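Local coordinates for iron-binding protein (Staphylococcus epidermidis, PDB 4M7O) that probably captures iron, perhaps as a siderophore complex, as the solute-binding component of a bacterial uptake system, at residues D81-H86 with K103-V108; R24-I29 with D44-S49. All coordinates share one frame; numbering follows the deposited sequence.

Interaction 1 (D81-H86 with K103-V108); sequences DLILAH and KGVKVV
Ile83 and Val105 meet at about a right angle at the end of a parallel strand pair. At its base, Ile83 CB lies 4.2 Å from Lys106 O, the same carbonyl that accepts the backbone N-H of Ile83. One atom out, CG1 stays anti to the carbonyl carbon (chi1 -59°) and reaches Val105 CG1; the tip, CD1, rests on that same methyl at 3.8 Å and brushes Val107 CG2 more loosely. The other branch, CG2, packs against Leu28, just past the end of strand 25-27, while Leu97 and Leu100 of helix 94-102 close over the side chain.

On the opposite face Leu82 and Lys106 run side by side. Leu82 CD1 sits 3.7 Å from Lys106 CG, beyond which the lysine chain leads away. Leu84 and Val108 repeat this alignment, with CD1 of the leucine 4.0 Å from both CB and CG1 of the valine.

Two backbone bonds are nearly straight: Ile83 N gives to Lys106 O at 2.9 Å, and Val108 N returns to Ile83 O at 3.0 Å. A third, Ala85 N to Val108 O, is more bent. The pairing joins the two strands of the beta-alpha-beta unit 82-86, 94-102, 106-110: backbone polarity is paired off within the sheet, and aliphatic branches are left to meet helix 94-102 on one face and Leu129 of helix 116-129 on the other.

Interaction 2 (R24-I29 with D44-S49); sequences RIISLI and DIVGVS
With CG anti to the carbonyl carbon (chi1 -62°) and the chain bent at chi3 (65°), Arg24 lays its guanidinium across Val46. Val46 answers with CG1 in the same relation to its own carbonyl carbon (chi1 -68°), which sets that methyl 3.7 Å above the guanidinium plane, over its centre. The contact is apolar and face-on; the NH2 of Arg24 is bonded to the carbonyl O of Ala78. The same torsion places the other methyl of Val46, CG2, between backbone N and carbonyl carbon, where it touches Ile25 O at 3.4 Å and Ile26 CG1 at 3.9 Å.

Here the two strands fall out of step by one residue. Ile25 pairs with Ile45, but Ile26 pairs with Gly47, so Val46 is the extra residue of a beta bulge. Ile25 O accepts from two successive residues, Val46 N at 2.7 Å and, weakly, Gly47 N at 3.5 Å.

Strand 25-27, helix 30-38 and strand 45-49 make a beta-alpha-beta unit in the parallel sheet of this lobe, a Rossmann-like arrangement consistent with the periplasmic binding protein family. Leu36 of the helix packs on Ile25, Ser27 and Ile45, binding the crossover to one face of the pair.

On either side of the bulge the pairing is regular, one bond to each N-H. Before it, Ile25 N reaches Asp44 O at 2.8 Å, while Ile25 CD1 leans on Asp44 CB. Beyond it, Ser27 N meets Gly47 O at 2.9 Å. Val48 CA then lies 3.1 Å from Ser27 O, a CA-H...O contact, and the hydroxyl of Ser27 turns to Thr33 on helix 30-38.

How the interactions relate
Interaction 2 comes first along the chain and interaction 1 follows, their centres 10 Å apart in one parallel sheet. Strands 25-27 and 82-86 are neighbours in it, so the two beta-alpha-beta units are joined along their inner strands, with probable hydrogen bonds from Leu84 N to Ile26 O and from Ile26 N to Leu82 O. Strand 45-49 lies on one side of this central pair and 106-110 on the other, giving the order 63-65, 45-49, 25-27, 82-86, 106-110. Packing of His86 against Ile29 continues the join beyond the shorter strand. Together the contacts join four of the five strands of the sheet in one of the two lobes between which such proteins usually hold their ligand.

Interaction 1 (D81-H86 with K103-V108)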
loop_
_atom_site.group_PDB
_atom_site.type_symbol
_atom_site.label_atom_id
_atom_site.label_comp_id
_atom_site.label_asym_id
_atom_site.label_seq_id
_atom_site.Cartn_x
_atom_site.Cartn_y
_atom_site.Cartn_z
ATOM N N ASP A 81 18.558 -2.444 -18.446
ATOM C CA ASP A 81 19.735 -2.607 -17.598
ATOM C C ASP A 81 19.323 -2.682 -16.123
ATOM O O ASP A 81 20.134 -3.024 -15.257
ATOM C CB ASP A 81 20.759 -1.488 -17.828
ATOM C CG ASP A 81 20.137 -0.096 -17.782
ATOM O OD1 ASP A 81 18.977 0.053 -17.331
ATOM O OD2 ASP A 81 20.819 0.869 -18.198
ATOM N N LEU A 82 18.059 -2.372 -15.841
ATOM C CA LEU A 82 17.522 -2.531 -14.491
ATOM C C LEU A 82 16.057 -2.940 -14.542
ATOM O O LEU A 82 15.254 -2.313 -15.241
ATOM C CB LEU A 82 17.653 -1.229 -13.693
ATOM C CG LEU A 82 17.006 -1.263 -12.304
ATOM C CD1 LEU A 82 17.766 -2.220 -11.397
ATOM C CD2 LEU A 82 16.942 0.134 -11.689
ATOM N N ILE A 83 15.708 -3.995 -13.816
ATOM C CA ILE A 83 14.300 -4.323 -13.624
ATOM C C ILE A 83 13.981 -4.170 -12.151
ATOM O O ILE A 83 14.461 -4.939 -11.306
ATOM C CB ILE A 83 13.959 -5.752 -14.039
ATOM C CG1 ILE A 83 14.288 -5.973 -15.515
ATOM C CG2 ILE A 83 12.480 -6.048 -13.754
ATOM C CD1 ILE A 83 14.204 -7.425 -15.922
ATOM N N LEU A 84 13.152 -3.180 -11.851
ATOM C CA LEU A 84 12.891 -2.822 -10.478
ATOM C C LEU A 84 11.543 -3.414 -10.080
ATOM O O LEU A 84 10.478 -2.863 -10.413
ATOM C CB LEU A 84 12.898 -1.298 -10.341
ATOM C CG LEU A 84 12.846 -0.770 -8.910
ATOM C CD1 LEU A 84 14.013 -1.308 -8.116
ATOM C CD2 LEU A 84 12.834 0.761 -8.904
ATOM N N ALA A 85 11.594 -4.534 -9.363
ATOM C CA ALA A 85 10.381 -5.245 -8.968
ATOM C C ALA A 85 10.144 -5.097 -7.469
ATOM O O ALA A 85 10.812 -4.311 -6.801
ATOM C CB ALA A 85 10.464 -6.722 -9.354
ATOM N N HIS A 86 9.209 -5.879 -6.943
ATOM C CA HIS A 86 8.781 -5.742 -5.555
ATOM C C HIS A 86 8.867 -7.087 -4.856
ATOM O O HIS A 86 8.659 -8.126 -5.494
ATOM C CB HIS A 86 7.341 -5.258 -5.548
ATOM C CG HIS A 86 6.921 -4.599 -4.276
ATOM N ND1 HIS A 86 6.062 -5.195 -3.378
ATOM C CD2 HIS A 86 7.216 -3.378 -3.759
ATOM C CE1 HIS A 86 5.852 -4.378 -2.361
ATOM N NE2 HIS A 86 6.543 -3.268 -2.571
ATOM N N LYS A 103 21.033 -13.553 -17.608
ATOM C CA LYS A 103 21.584 -12.866 -18.772
ATOM C C LYS A 103 22.330 -11.597 -18.353
ATOM O O LYS A 103 22.842 -10.867 -19.203
ATOM C CB LYS A 103 20.477 -12.508 -19.776
ATOM C CG LYS A 103 19.499 -13.642 -20.080
ATOM C CD LYS A 103 19.632 -14.152 -21.510
ATOM N N GLY A 104 22.370 -11.324 -17.048
ATOM C CA GLY A 104 23.121 -10.190 -16.529
ATOM C C GLY A 104 22.345 -8.889 -16.376
ATOM O O GLY A 104 22.931 -7.821 -16.169
ATOM N N VAL A 105 21.024 -8.953 -16.483
ATOM C CA VAL A 105 20.226 -7.779 -16.189
ATOM C C VAL A 105 20.135 -7.652 -14.669
ATOM O O VAL A 105 19.920 -8.645 -13.973
ATOM C CB VAL A 105 18.822 -7.878 -16.814
ATOM C CG1 VAL A 105 17.949 -6.739 -16.349
ATOM C CG2 VAL A 105 18.916 -7.888 -18.338
ATOM N N LYS A 106 20.328 -6.444 -14.151
ATOM C CA LYS A 106 20.230 -6.199 -12.714
ATOM C C LYS A 106 18.756 -6.290 -12.305
ATOM O O LYS A 106 17.921 -5.541 -12.807
ATOM C CB LYS A 106 20.806 -4.816 -12.385
ATOM C CG LYS A 106 20.696 -4.380 -10.924
ATOM C CD LYS A 106 21.710 -5.083 -10.016
ATOM C CE LYS A 106 21.583 -4.573 -8.572
ATOM N NZ LYS A 106 22.573 -5.199 -7.649
ATOM N N VAL A 107 18.432 -7.240 -11.428
ATOM C CA VAL A 107 17.047 -7.432 -11.003
ATOM C C VAL A 107 16.915 -7.191 -9.506
ATOM O O VAL A 107 17.563 -7.872 -8.704
ATOM C CB VAL A 107 16.553 -8.852 -11.321
ATOM C CG1 VAL A 107 15.124 -9.040 -10.807
ATOM C CG2 VAL A 107 16.640 -9.121 -12.826
ATOM N N VAL A 108 16.077 -6.229 -9.134
ATOM C CA VAL A 108 15.936 -5.851 -7.732
ATOM C C VAL A 108 14.499 -5.959 -7.238
ATOM O O VAL A 108 13.565 -5.489 -7.892
ATOM C CB VAL A 108 16.463 -4.424 -7.482
ATOM C CG1 VAL A 108 16.192 -3.996 -6.040
ATOM C CG2 VAL A 108 17.951 -4.361 -7.785
#

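Interaction 2 (R24-I29 with D44-S49)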
loop_
_atom_site.group_PDB
_atom_site.type_symbol
_atom_site.label_atom_id
_atom_site.label_comp_id
_atom_site.label_asym_id
_atom_site.label_seq_id
_atom_site.Cartn_x
_atom_site.Cartn_y
_atom_site.Cartn_z
ATOM N N ARG A 24 17.869 2.210 -19.025
ATOM C CA ARG A 24 16.730 1.468 -19.539
ATOM C C ARG A 24 16.086 0.649 -18.424
ATOM O O ARG A 24 16.315 -0.559 -18.300
ATOM C CB ARG A 24 17.179 0.564 -20.701
ATOM C CG ARG A 24 17.746 1.341 -21.884
ATOM C CD ARG A 24 18.009 0.407 -23.078
ATOM N NE ARG A 24 16.763 -0.149 -23.597
ATOM C CZ ARG A 24 15.989 0.467 -24.488
ATOM N NH1 ARG A 24 16.333 1.660 -24.960
ATOM N NH2 ARG A 24 14.871 -0.113 -24.908
ATOM N N ILE A 25 15.283 1.320 -17.611
ATOM C CA ILE A 25 14.696 0.709 -16.436
ATOM C C ILE A 25 13.323 0.133 -16.769
ATOM O O ILE A 25 12.526 0.771 -17.471
ATOM C CB ILE A 25 14.535 1.759 -15.318
ATOM C CG1 ILE A 25 15.897 2.366 -14.978
ATOM C CG2 ILE A 25 13.871 1.145 -14.086
ATOM C CD1 ILE A 25 15.821 3.628 -14.145
ATOM N N ILE A 26 13.054 -1.076 -16.282
ATOM C CA ILE A 26 11.705 -1.619 -16.320
ATOM C C ILE A 26 11.163 -1.652 -14.890
ATOM O O ILE A 26 11.763 -2.265 -14.001
ATOM C CB ILE A 26 11.651 -3.027 -16.944
ATOM C CG1 ILE A 26 12.062 -2.972 -18.421
ATOM C CG2 ILE A 26 10.260 -3.625 -16.800
ATOM C CD1 ILE A 26 12.104 -4.334 -19.114
ATOM N N SER A 27 10.040 -0.974 -14.665
ATOM C CA SER A 27 9.420 -0.932 -13.331
ATOM C C SER A 27 8.153 -1.773 -13.317
ATOM O O SER A 27 7.265 -1.563 -14.145
ATOM C CB SER A 27 9.089 0.500 -12.941
ATOM O OG SER A 27 8.527 0.550 -11.635
ATOM N N LEU A 28 8.063 -2.707 -12.369
ATOM C CA LEU A 28 7.015 -3.732 -12.384
ATOM C C LEU A 28 5.903 -3.586 -11.348
ATOM O O LEU A 28 5.024 -4.460 -11.248
ATOM C CB LEU A 28 7.632 -5.132 -12.283
ATOM C CG LEU A 28 8.440 -5.538 -13.521
ATOM C CD1 LEU A 28 8.838 -7.026 -13.471
ATOM C CD2 LEU A 28 7.653 -5.228 -14.778
ATOM N N ILE A 29 5.922 -2.501 -10.579
ATOM C CA ILE A 29 4.843 -2.258 -9.625
ATOM C C ILE A 29 4.640 -0.747 -9.518
ATOM O O ILE A 29 5.608 0.010 -9.600
ATOM C CB ILE A 29 5.130 -2.957 -8.249
ATOM C CG1 ILE A 29 3.828 -3.194 -7.451
ATOM C CG2 ILE A 29 6.155 -2.164 -7.435
ATOM C CD1 ILE A 29 3.903 -4.340 -6.449
ATOM N N ASP A 44 13.993 7.590 -17.886
ATOM C CA ASP A 44 14.927 6.479 -18.087
ATOM C C ASP A 44 14.197 5.144 -18.040
ATOM O O ASP A 44 14.815 4.080 -18.103
ATOM C CB ASP A 44 16.067 6.525 -17.054
ATOM C CG ASP A 44 16.867 7.828 -17.113
ATOM O OD1 ASP A 44 17.097 8.347 -18.229
ATOM O OD2 ASP A 44 17.260 8.341 -16.042
ATOM N N ILE A 45 12.875 5.212 -17.950
ATOM C CA ILE A 45 12.031 4.031 -17.806
ATOM C C ILE A 45 11.527 3.622 -19.183
ATOM O O ILE A 45 10.949 4.455 -19.902
ATOM C CB ILE A 45 10.819 4.341 -16.880
ATOM C CG1 ILE A 45 11.295 4.640 -15.454
ATOM C CG2 ILE A 45 9.853 3.188 -16.846
ATOM C CD1 ILE A 45 10.202 5.203 -14.551
ATOM N N VAL A 46 11.756 2.362 -19.566
ATOM C CA VAL A 46 11.340 1.886 -20.892
ATOM C C VAL A 46 10.096 1.010 -20.820
ATOM O O VAL A 46 9.423 0.782 -21.832
ATOM C CB VAL A 46 12.463 1.100 -21.638
ATOM C CG1 VAL A 46 13.595 2.022 -22.014
ATOM C CG2 VAL A 46 12.986 -0.036 -20.775
ATOM N N GLY A 47 9.801 0.521 -19.620
ATOM C CA GLY A 47 8.675 -0.365 -19.409
ATOM C C GLY A 47 8.051 -0.192 -18.031
ATOM O O GLY A 47 8.744 0.084 -17.031
ATOM N N VAL A 48 6.733 -0.354 -17.969
ATOM C CA VAL A 48 6.026 -0.324 -16.689
ATOM C C VAL A 48 5.069 -1.492 -16.693
ATOM O O VAL A 48 5.028 -2.252 -17.655
ATOM C CB VAL A 48 5.254 0.995 -16.501
ATOM C CG1 VAL A 48 6.226 2.146 -16.334
ATOM C CG2 VAL A 48 4.353 1.253 -17.712
ATOM N N SER A 49 4.295 -1.650 -15.632
ATOM C CA SER A 49 3.348 -2.749 -15.601
ATOM C C SER A 49 2.023 -2.311 -16.201
ATOM O O SER A 49 1.756 -1.119 -16.368
ATOM C CB SER A 49 3.140 -3.251 -14.176
ATOM O OG SER A 49 2.142 -2.501 -13.519
#